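Local coordinates for protein aphrodisin (Mesocricetus auratus, PDB 1E5P) that acts as a secreted aphrodisiac pheromone of the lipocalin family, eliciting copulatory behaviour in male hamsters, at residues A[117-120]-A[121-124]. Sequence-based numbering, arbitrary orientation. Where two conformers were deposited one is given.
Sequences ALTP and EENE
Thr119 and Glu122 meet where the extended backbone of 117-119 turns helical at Pro120, and the first helical hydrogen bonds, Asn123 N to Thr119 O at 2.8 Å and Glu124 N to Pro120 O at 3.0 Å, start there. A chi1 of 61° folds Thr119 OG1 back over its own backbone, flanked by N and C, where it accepts a nearly straight bond from Glu122 N at 3.2 Å. The reciprocal bond runs from Thr119 N to Glu122 OE1, 2.9 Å long with an N-H...O angle of 170°; it reaches the anti side of the carboxylate, 34° out of its plane. In each bond a backbone N-H gives to the other residue's side-chain oxygen, the reciprocal pair that defines a capping box with Thr119 as N-cap. It opens helix 120-132, the helix that follows strand 105-113 of the lipocalin barrel, and Pro120 is the first residue after the cap (N1), where the lack of an N-H costs no helical bond. Glu122 OE1 also accepts from a water that donates to Ala117 O, which ties the carboxylate to the preceding loop; Lys91 makes a long, weak ion pair with the same oxygen. Asp90 lies close to Glu122 OE2, a like-charge approach that might raise the affinity of either acid for a proton. Leu118 packs against this first turn: its CD1 reaches Asn123 OD1 at 3.6 Å, while its CB lies 4.0 Å from Glu122 CB.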
ATOM      1  N   ALA A 117      -6.797  -8.599  11.251  1.00 30.61           N
ATOM      2  CA  ALA A 117      -7.648  -8.593  10.058  1.00 29.80           C
ATOM      3  C   ALA A 117      -8.652  -7.448  10.207  1.00 28.38           C
ATOM      4  O   ALA A 117      -8.929  -6.959  11.298  1.00 28.82           O
ATOM      5  CB  ALA A 117      -8.418  -9.909   9.969  1.00 30.58           C
ATOM      6  N   LEU A 118      -9.215  -6.992   9.105  1.00 27.82           N
ATOM      7  CA  LEU A 118     -10.177  -5.910   9.101  1.00 27.63           C
ATOM      8  C   LEU A 118     -11.480  -6.312   9.813  1.00 28.29           C
ATOM      9  O   LEU A 118     -11.876  -7.469   9.673  1.00 29.03           O
ATOM     10  CB  LEU A 118     -10.558  -5.573   7.650  1.00 27.52           C
ATOM     11  CG  LEU A 118      -9.491  -4.954   6.759  1.00 30.00           C
ATOM     12  CD1 LEU A 118     -10.151  -4.122   5.650  1.00 31.41           C
ATOM     13  CD2 LEU A 118      -8.489  -4.113   7.520  1.00 30.80           C
ATOM     14  N   THR A 119     -12.070  -5.377  10.516  1.00 28.74           N
ATOM     15  CA  THR A 119     -13.383  -5.660  11.145  1.00 30.03           C
ATOM     16  C   THR A 119     -14.434  -5.511  10.062  1.00 30.02           C
ATOM     17  O   THR A 119     -14.185  -5.015   8.954  1.00 29.69           O
ATOM     18  CB  THR A 119     -13.680  -4.620  12.234  1.00 30.96           C
ATOM     19  OG1 THR A 119     -13.726  -3.326  11.624  1.00 30.14           O
ATOM     20  CG2 THR A 119     -12.615  -4.624  13.315  1.00 32.40           C
ATOM     21  N   PRO A 120     -15.677  -5.875  10.385  1.00 30.34           N
ATOM     22  CA  PRO A 120     -16.754  -5.739   9.409  1.00 29.55           C
ATOM     23  C   PRO A 120     -16.900  -4.311   8.945  1.00 27.80           C
ATOM     24  O   PRO A 120     -17.108  -4.064   7.739  1.00 27.46           O
ATOM     25  CB  PRO A 120     -17.958  -6.276  10.176  1.00 29.94           C
ATOM     26  CG  PRO A 120     -17.356  -7.367  11.014  1.00 30.34           C
ATOM     27  CD  PRO A 120     -16.047  -6.762  11.514  1.00 30.60           C
ATOM     28  N   GLU A 121     -16.787  -3.321   9.835  1.00 25.82           N
ATOM     29  CA  GLU A 121     -16.922  -1.929   9.429  1.00 25.73           C
ATOM     30  C   GLU A 121     -15.749  -1.495   8.542  1.00 25.71           C
ATOM     31  O   GLU A 121     -15.936  -0.749   7.577  1.00 24.43           O
ATOM     32  CB  GLU A 121     -17.056  -0.967  10.613  1.00 25.71           C
ATOM     33  CG  GLU A 121     -18.413  -1.062  11.299  1.00 26.46           C
ATOM     34  CD  GLU A 121     -18.640  -0.098  12.429  1.00 28.17           C
ATOM     35  OE1 GLU A 121     -17.772   0.717  12.759  0.50 25.58           O
ATOM     36  OE2 GLU A 121     -19.788  -0.155  12.986  0.50 28.38           O
ATOM     37  N   GLU A 122     -14.546  -1.932   8.895  1.00 26.43           N
ATOM     38  CA  GLU A 122     -13.375  -1.618   8.039  1.00 25.61           C
ATOM     39  C   GLU A 122     -13.526  -2.228   6.670  1.00 25.41           C
ATOM     40  O   GLU A 122     -13.174  -1.626   5.651  1.00 24.96           O
ATOM     41  CB  GLU A 122     -12.123  -2.087   8.780  1.00 25.73           C
ATOM     42  CG  GLU A 122     -11.802  -1.153   9.948  1.00 26.52           C
ATOM     43  CD  GLU A 122     -10.866  -1.748  10.964  1.00 29.19           C
ATOM     44  OE1 GLU A 122     -10.531  -2.955  10.874  1.00 27.16           O
ATOM     45  OE2 GLU A 122     -10.459  -0.988  11.873  1.00 32.40           O
ATOM     46  N   ASN A 123     -14.055  -3.471   6.599  1.00 26.32           N
ATOM     47  CA  ASN A 123     -14.315  -4.064   5.284  1.00 25.94           C
ATOM     48  C   ASN A 123     -15.337  -3.248   4.513  1.00 25.92           C
ATOM     49  O   ASN A 123     -15.233  -3.065   3.296  1.00 25.77           O
ATOM     50  CB  ASN A 123     -14.794  -5.518   5.413  1.00 26.93           C
ATOM     51  CG  ASN A 123     -13.644  -6.493   5.537  0.50 27.01           C
ATOM     52  OD1 ASN A 123     -12.699  -6.437   4.743  0.50 26.71           O
ATOM     53  ND2 ASN A 123     -13.722  -7.375   6.526  0.50 28.17           N
ATOM     54  N   GLU A 124     -16.389  -2.726   5.161  1.00 25.66           N
ATOM     55  CA  GLU A 124     -17.374  -1.901   4.466  1.00 24.95           C
ATOM     56  C   GLU A 124     -16.713  -0.649   3.903  1.00 23.61           C
ATOM     57  O   GLU A 124     -16.974  -0.260   2.761  1.00 24.40           O
ATOM     58  CB  GLU A 124     -18.522  -1.505   5.416  1.00 26.77           C
ATOM     59  CG  GLU A 124     -19.517  -0.529   4.810  1.00 28.70           C
ATOM     60  CD  GLU A 124     -20.290  -1.122   3.643  1.00 31.86           C
ATOM     61  OE1 GLU A 124     -20.284  -2.346   3.469  1.00 32.32           O
ATOM     62  OE2 GLU A 124     -20.906  -0.346   2.883  1.00 35.79           O
TER
HETATM   63  O   HOH W   1      -8.792  -4.653  12.501  1.00 40.92           O